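Local coordinates for protein thioredoxin Reductase (Burkholderia cenocepacia, PDB 4F82) that probably reduces hydrogen peroxide and organic hydroperoxides at the expense of thiols, as a peroxiredoxin of the Prx5 subfamily that helps protect the cell against oxidative stress, at residues A19-F24 with M113-A118; E23-A28 with G35-S40. All coordinates share one frame; numbering follows the deposited sequence.

Overall arrangement
Following the chain from the N terminus, strand 20-25 comes first and serves both contacts. Contact 2 closes early: a nine-residue loop, 26-34, turns the chain back and strand 35-40 pairs antiparallel with 20-25 as a beta hairpin. Contact 1 closes late, after helix 41-45, strand 49-55, helix 61-80, strand 85-90 and helix 94-103, when strand 111-114 reaches the other edge of 20-25. The loop of contact 2 therefore nests inside that of contact 1. The two contacts share Glu23 and Phe24, with centres about 10 Å apart, and together they tie the N-terminal hairpin to the central sheet through strand 111-114, which runs parallel to 85-90.

Contact 1 (A19-F24 with M113-A118)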
ATOM      1  N   ALA A  19       9.729   3.835  16.898  1.00  9.23           N
ATOM      2  CA  ALA A  19       8.428   3.637  16.241  1.00  7.88           C
ATOM      3  C   ALA A  19       8.203   2.150  16.104  1.00  6.69           C
ATOM      4  O   ALA A  19       9.136   1.356  16.279  1.00  8.20           O
ATOM      5  CB  ALA A  19       8.406   4.296  14.850  1.00  8.59           C
ATOM      6  N   GLN A  20       6.965   1.745  15.805  1.00  6.52           N
ATOM      7  CA  GLN A  20       6.717   0.343  15.557  1.00  7.85           C
ATOM      8  C   GLN A  20       6.647   0.077  14.055  1.00  9.30           C
ATOM      9  O   GLN A  20       5.822   0.647  13.341  1.00 10.70           O
ATOM     10  CB  GLN A  20       5.453  -0.164  16.309  1.00  7.89           C
ATOM     11  CG  GLN A  20       5.082  -1.612  15.991  1.00  8.35           C
ATOM     12  CD  GLN A  20       3.871  -2.076  16.798  1.00 15.31           C
ATOM     13  OE1 GLN A  20       2.721  -1.884  16.387  1.00 23.75           O
ATOM     14  NE2 GLN A  20       4.128  -2.686  17.948  1.00 12.47           N
ATOM     15  N   LEU A  21       7.518  -0.809  13.586  1.00  6.69           N
ATOM     16  CA  LEU A  21       7.531  -1.201  12.185  1.00  5.70           C
ATOM     17  C   LEU A  21       7.139  -2.672  12.131  1.00  7.41           C
ATOM     18  O   LEU A  21       7.160  -3.356  13.150  1.00 13.09           O
ATOM     19  CB  LEU A  21       8.932  -1.013  11.591  1.00  8.16           C
ATOM     20  CG  LEU A  21       9.496   0.410  11.465  1.00 13.55           C
ATOM     21  CD1 LEU A  21      10.904   0.445  10.833  1.00 15.10           C
ATOM     22  CD2 LEU A  21       8.548   1.262  10.670  1.00 17.19           C
ATOM     23  N   PHE A  22       6.768  -3.145  10.953  1.00  7.39           N
ATOM     24  CA  PHE A  22       6.498  -4.562  10.730  1.00  7.07           C
ATOM     25  C   PHE A  22       7.340  -5.107   9.568  1.00  6.57           C
ATOM     26  O   PHE A  22       7.480  -4.471   8.497  1.00  5.73           O
ATOM     27  CB  PHE A  22       4.984  -4.801  10.395  1.00 10.77           C
ATOM     28  CG  PHE A  22       4.018  -4.552  11.543  1.00  9.94           C
ATOM     29  CD1 PHE A  22       3.368  -5.615  12.172  1.00  9.54           C
ATOM     30  CD2 PHE A  22       3.715  -3.257  11.964  1.00  8.72           C
ATOM     31  CE1 PHE A  22       2.466  -5.384  13.243  1.00 12.51           C
ATOM     32  CE2 PHE A  22       2.794  -3.024  13.047  1.00  5.87           C
ATOM     33  CZ  PHE A  22       2.171  -4.073  13.662  1.00  8.74           C
ATOM     34  N   GLU A  23       7.856  -6.317   9.751  1.00  8.71           N
ATOM     35  CA  GLU A  23       8.532  -7.045   8.662  1.00  8.00           C
ATOM     36  C   GLU A  23       7.850  -8.381   8.438  1.00 12.09           C
ATOM     37  O   GLU A  23       7.568  -9.127   9.392  1.00  7.25           O
ATOM     38  CB  GLU A  23      10.015  -7.247   8.976  1.00  7.22           C
ATOM     39  CG  GLU A  23      10.751  -8.050   7.913  1.00  8.30           C
ATOM     40  CD  GLU A  23      12.187  -8.307   8.269  1.00 11.15           C
ATOM     41  OE1 GLU A  23      12.511  -8.371   9.490  1.00 11.05           O
ATOM     42  OE2 GLU A  23      12.992  -8.480   7.321  1.00 10.18           O
ATOM     43  N   PHE A  24       7.564  -8.681   7.170  1.00 10.76           N
ATOM     44  CA  PHE A  24       6.871  -9.916   6.840  1.00 12.65           C
ATOM     45  C   PHE A  24       7.907 -11.030   6.844  1.00 12.23           C
ATOM     46  O   PHE A  24       8.921 -10.920   6.149  1.00  8.14           O
ATOM     47  CB  PHE A  24       6.212  -9.779   5.461  1.00  7.28           C
ATOM     48  CG  PHE A  24       5.277 -10.917   5.111  1.00  7.69           C
ATOM     49  CD1 PHE A  24       3.902 -10.793   5.329  1.00  7.49           C
ATOM     50  CD2 PHE A  24       5.769 -12.111   4.578  1.00  8.37           C
ATOM     51  CE1 PHE A  24       3.007 -11.839   5.011  1.00 10.33           C
ATOM     52  CE2 PHE A  24       4.892 -13.169   4.256  1.00 10.02           C
ATOM     53  CZ  PHE A  24       3.497 -13.024   4.456  1.00  9.56           C
ATOM     54  N   MET A 113      11.009  -3.103   5.670  1.00  7.16           N
ATOM     55  CA  MET A 113      10.431  -2.598   6.910  1.00 10.38           C
ATOM     56  C   MET A 113       9.209  -1.703   6.628  1.00 10.99           C
ATOM     57  O   MET A 113       9.318  -0.549   6.166  1.00 10.65           O
ATOM     58  CB  MET A 113      11.506  -1.883   7.732  1.00  9.26           C
ATOM     59  CG  MET A 113      12.773  -2.748   8.016  1.00  6.08           C
ATOM     60  SD  MET A 113      12.342  -4.110   9.091  1.00 12.79           S
ATOM     61  CE  MET A 113      12.510  -3.289  10.658  1.00 18.37           C
ATOM     62  N   ALA A 114       8.035  -2.268   6.908  1.00 11.88           N
ATOM     63  CA  ALA A 114       6.753  -1.618   6.652  1.00  8.69           C
ATOM     64  C   ALA A 114       6.487  -0.516   7.676  1.00  7.57           C
ATOM     65  O   ALA A 114       6.458  -0.773   8.874  1.00  6.89           O
ATOM     66  CB  ALA A 114       5.646  -2.673   6.758  1.00  7.64           C
ATOM     67  N   ASP A 115       6.263   0.712   7.216  1.00  8.19           N
ATOM     68  CA  ASP A 115       5.840   1.780   8.119  1.00  6.47           C
ATOM     69  C   ASP A 115       4.433   2.190   7.644  1.00  7.51           C
ATOM     70  O   ASP A 115       4.184   3.359   7.318  1.00  7.04           O
ATOM     71  CB  ASP A 115       6.810   2.972   7.982  1.00 10.05           C
ATOM     72  CG  ASP A 115       6.508   4.100   8.958  1.00  7.04           C
ATOM     73  OD1 ASP A 115       6.047   3.835  10.088  1.00  8.34           O
ATOM     74  OD2 ASP A 115       6.710   5.289   8.579  1.00  5.56           O
ATOM     75  N   GLY A 116       3.513   1.228   7.579  1.00  7.03           N
ATOM     76  CA  GLY A 116       2.228   1.488   6.900  1.00  5.75           C
ATOM     77  C   GLY A 116       1.286   2.503   7.572  1.00  9.53           C
ATOM     78  O   GLY A 116       0.304   2.972   6.961  1.00  9.20           O
ATOM     79  N   SER A 117       1.563   2.866   8.825  1.00  6.28           N
ATOM     80  CA  SER A 117       0.795   3.932   9.475  1.00  6.71           C
ATOM     81  C   SER A 117       1.496   5.289   9.367  1.00  7.43           C
ATOM     82  O   SER A 117       0.977   6.307   9.856  1.00  7.32           O
ATOM     83  CB  SER A 117       0.592   3.579  10.966  1.00  7.73           C
ATOM     84  OG  SER A 117      -0.233   2.429  11.125  1.00 12.59           O
ATOM     85  N   ALA A 118       2.698   5.266   8.779  1.00  7.96           N
ATOM     86  CA  ALA A 118       3.572   6.425   8.620  1.00 10.43           C
ATOM     87  C   ALA A 118       4.074   6.978   9.947  1.00  8.14           C
ATOM     88  O   ALA A 118       4.542   8.121   9.993  1.00  8.98           O
ATOM     89  CB  ALA A 118       2.902   7.524   7.790  1.00  6.36           C
TER
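The N-terminal hairpin joins the central sheet of this thioredoxin-like fold where strand 20-25 pairs antiparallel with the end of strand 111-114, Phe22 facing Ala114. Two backbone bonds make this a hydrogen-bonded pair: Phe22 N gives to Ala114 O at 3.2 Å, and Ala114 N gives to Phe22 O at 2.8 Å. A small residue suits this spot, since Ala114 CB lies 4.3 Å from Phe22 CB while helix 94-103 packs on it through Ala94 and Met97. The Phe22 ring leads away from strand 111-114 and packs on Ala38 of its own chain and on Gly134 of the second subunit.

The sheet's other face is apolar near Leu21 and Met113, whose side chains cross at about a right angle. One methyl of Leu21, CD1, rests 3.9 Å from Met113 CB; the other, CD2, reaches 3.6 Å from Asp115 CB, so the forked leucine spans two residues of the partner chain. The bend at chi2 (-67°) brings Met113 SD to 3.9 Å from Glu23 CB, and the bend at chi3 (-86°) carries its CE to 4.1 Å from Leu21 CD1. Glu23 itself extends onward to a salt bridge with Arg111.

Past the pairing, Asp115 starts a type I turn to Ala118, closed by Ala118 N to Asp115 O at 2.8 Å. The Asp115 carboxylate is buried yet satisfied, bonding Phe120 N and Thr121 OG1 in the first turn of helix 119-124. Antiparallel pairing that appends an N-terminal hairpin to the thioredoxin core, followed by a strand-to-helix turn, fits the peroxiredoxin fold.

Contact 2 (E23-A28 with G35-S40); sequences EFIDDA and GPNACS
Strands 23-25 and 35-40 run antiparallel with a marked twist, 133° between their short axes, and four backbone hydrogen bonds pair Glu23 with Asn37 and Ile25 with Gly35. The Ile25-Gly35 pair is short on both sides: Ile25 N to Gly35 O is 2.7 Å and Gly35 N to Ile25 O 2.8 Å. Between these two pairs, Phe24 and Pro36 form a non-hydrogen-bonded pair. Proline suits that position because its nitrogen has no hydrogen to give.

Phe24 turns its CG anti to the backbone N (chi1 -171°), laying its ring over the glycine. Gly35 CA sits above one ring face, 3.7 Å from the centroid, a CH-pi contact. The Pro36 ring runs alongside, its CD 4.0 Å from Phe24 CD1, and Arg102 of helix 94-103 also touches the phenylalanine. Glycine suits position 35 because its backbone, with a positive phi of 98°, leaves no room for a beta carbon between the preceding carbonyl and the Pro36 ring.

The sheet's opposite face carries Glu23, Ile25 and Asn37. The amide of Asn37 crosses Ile25 at about a right angle, ND2 lying 3.4 Å from Ile25 CG1. That same ND2 makes a weak bond back to Gly35 O at 2.8 Å and a further one to Thr33 O in the hairpin loop, which would fix the amide's rotation. Gly35 O thus accepts from both Ile25 N and Asn37 ND2, so the chemistry implies a hairpin end held by main-chain bonds between the strands, with the Asn37 amide tying Gly35 O and Thr33 O on the face of Ile25, and Phe24 packed over Gly35 on the other.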
ATOM      1  N   GLU A  23       7.856  -6.317   9.751  1.00  8.71           N
ATOM      2  CA  GLU A  23       8.532  -7.045   8.662  1.00  8.00           C
ATOM      3  C   GLU A  23       7.850  -8.381   8.438  1.00 12.09           C
ATOM      4  O   GLU A  23       7.568  -9.127   9.392  1.00  7.25           O
ATOM      5  CB  GLU A  23      10.015  -7.247   8.976  1.00  7.22           C
ATOM      6  CG  GLU A  23      10.751  -8.050   7.913  1.00  8.30           C
ATOM      7  CD  GLU A  23      12.187  -8.307   8.269  1.00 11.15           C
ATOM      8  OE1 GLU A  23      12.511  -8.371   9.490  1.00 11.05           O
ATOM      9  OE2 GLU A  23      12.992  -8.480   7.321  1.00 10.18           O
ATOM     10  N   PHE A  24       7.564  -8.681   7.170  1.00 10.76           N
ATOM     11  CA  PHE A  24       6.871  -9.916   6.840  1.00 12.65           C
ATOM     12  C   PHE A  24       7.907 -11.030   6.844  1.00 12.23           C
ATOM     13  O   PHE A  24       8.921 -10.920   6.149  1.00  8.14           O
ATOM     14  CB  PHE A  24       6.212  -9.779   5.461  1.00  7.28           C
ATOM     15  CG  PHE A  24       5.277 -10.917   5.111  1.00  7.69           C
ATOM     16  CD1 PHE A  24       3.902 -10.793   5.329  1.00  7.49           C
ATOM     17  CD2 PHE A  24       5.769 -12.111   4.578  1.00  8.37           C
ATOM     18  CE1 PHE A  24       3.007 -11.839   5.011  1.00 10.33           C
ATOM     19  CE2 PHE A  24       4.892 -13.169   4.256  1.00 10.02           C
ATOM     20  CZ  PHE A  24       3.497 -13.024   4.456  1.00  9.56           C
ATOM     21  N   ILE A  25       7.679 -12.081   7.636  1.00  8.51           N
ATOM     22  CA  ILE A  25       8.657 -13.144   7.787  1.00 17.88           C
ATOM     23  C   ILE A  25       8.039 -14.448   7.277  1.00 18.66           C
ATOM     24  O   ILE A  25       7.050 -14.909   7.841  1.00 22.43           O
ATOM     25  CB  ILE A  25       9.016 -13.368   9.273  1.00 13.77           C
ATOM     26  CG1 ILE A  25       9.547 -12.091   9.945  1.00 14.68           C
ATOM     27  CG2 ILE A  25      10.017 -14.498   9.403  1.00 17.44           C
ATOM     28  CD1 ILE A  25      10.745 -11.465   9.249  1.00 11.94           C
ATOM     29  N   ASP A  26       8.587 -15.050   6.229  1.00 24.62           N
ATOM     30  CA  ASP A  26       7.910 -16.211   5.644  1.00 29.00           C
ATOM     31  C   ASP A  26       8.522 -17.571   6.021  1.00 34.94           C
ATOM     32  O   ASP A  26       7.863 -18.602   5.915  1.00 38.78           O
ATOM     33  CB  ASP A  26       7.752 -16.047   4.118  1.00 18.72           C
ATOM     34  CG  ASP A  26       9.075 -16.142   3.382  1.00 23.17           C
ATOM     35  OD1 ASP A  26       9.780 -17.152   3.543  1.00 28.49           O
ATOM     36  OD2 ASP A  26       9.421 -15.211   2.638  1.00 25.32           O
ATOM     37  N   ASP A  27       9.781 -17.579   6.439  1.00 35.22           N
ATOM     38  CA  ASP A  27      10.383 -18.810   6.945  1.00 37.46           C
ATOM     39  C   ASP A  27      10.037 -18.914   8.435  1.00 38.65           C
ATOM     40  O   ASP A  27       9.655 -17.923   9.063  1.00 37.82           O
ATOM     41  CB  ASP A  27      11.904 -18.827   6.715  1.00 37.24           C
ATOM     42  CG  ASP A  27      12.573 -17.522   7.115  1.00 40.74           C
ATOM     43  OD1 ASP A  27      12.005 -16.452   6.816  1.00 42.72           O
ATOM     44  OD2 ASP A  27      13.667 -17.561   7.723  1.00 42.72           O
ATOM     45  N   ALA A  28      10.120 -20.109   9.002  1.00 37.64           N
ATOM     46  CA  ALA A  28       9.952 -20.221  10.433  1.00 34.68           C
ATOM     47  C   ALA A  28      11.254 -19.740  11.059  1.00 32.74           C
ATOM     48  O   ALA A  28      12.329 -20.098  10.585  1.00 39.18           O
ATOM     49  CB  ALA A  28       9.656 -21.666  10.821  1.00 36.73           C
ATOM     50  N   GLY A  35       4.396 -14.360   8.670  1.00 13.21           N
ATOM     51  CA  GLY A  35       3.718 -13.150   8.241  1.00 13.57           C
ATOM     52  C   GLY A  35       4.286 -11.940   8.944  1.00 10.90           C
ATOM     53  O   GLY A  35       5.486 -11.915   9.282  1.00 14.20           O
ATOM     54  N   PRO A  36       3.439 -10.927   9.169  1.00  9.85           N
ATOM     55  CA  PRO A  36       3.908  -9.660   9.739  1.00 10.43           C
ATOM     56  C   PRO A  36       4.365  -9.786  11.200  1.00 10.60           C
ATOM     57  O   PRO A  36       3.695 -10.408  12.039  1.00 10.12           O
ATOM     58  CB  PRO A  36       2.675  -8.755   9.620  1.00  9.44           C
ATOM     59  CG  PRO A  36       1.507  -9.714   9.644  1.00 15.91           C
ATOM     60  CD  PRO A  36       1.997 -10.881   8.843  1.00  9.82           C
ATOM     61  N   ASN A  37       5.546  -9.248  11.478  1.00 11.71           N
ATOM     62  CA  ASN A  37       6.083  -9.220  12.829  1.00 11.59           C
ATOM     63  C   ASN A  37       6.361  -7.777  13.235  1.00  9.45           C
ATOM     64  O   ASN A  37       7.090  -7.071  12.544  1.00  9.87           O
ATOM     65  CB  ASN A  37       7.370 -10.030  12.897  1.00  9.93           C
ATOM     66  CG  ASN A  37       7.126 -11.519  12.914  1.00 13.10           C
ATOM     67  OD1 ASN A  37       7.361 -12.191  13.920  1.00 11.16           O
ATOM     68  ND2 ASN A  37       6.664 -12.048  11.798  1.00 12.64           N
ATOM     69  N   ALA A  38       5.816  -7.339  14.367  1.00  9.86           N
ATOM     70  CA  ALA A  38       6.063  -5.966  14.846  1.00  9.72           C
ATOM     71  C   ALA A  38       7.452  -5.892  15.462  1.00 12.47           C
ATOM     72  O   ALA A  38       7.889  -6.844  16.087  1.00 12.71           O
ATOM     73  CB  ALA A  38       5.042  -5.592  15.899  1.00 10.27           C
ATOM     74  N   CYS A  39       8.140  -4.764  15.309  1.00 13.38           N
ATOM     75  CA  CYS A  39       9.403  -4.602  16.006  1.00 17.77           C
ATOM     76  C   CYS A  39       9.651  -3.123  16.230  1.00 16.07           C
ATOM     77  O   CYS A  39       9.148  -2.288  15.492  1.00 16.61           O
ATOM     78  CB  CYS A  39      10.539  -5.203  15.197  1.00 19.12           C
ATOM     79  SG  CYS A  39      10.584  -4.434  13.583  1.00 19.95           S
ATOM     80  N   SER A  40      10.423  -2.839  17.274  1.00 12.82           N
ATOM     81  CA  SER A  40      10.744  -1.474  17.702  0.73 13.05           C
ATOM     82  C   SER A  40      11.961  -0.991  16.927  1.00 12.27           C
ATOM     83  O   SER A  40      12.940  -1.723  16.804  1.00 12.67           O
ATOM     84  CB  SER A  40      11.027  -1.448  19.215  0.73 14.61           C
ATOM     85  OG  SER A  40      11.915  -0.398  19.589  0.73 14.97           O
TER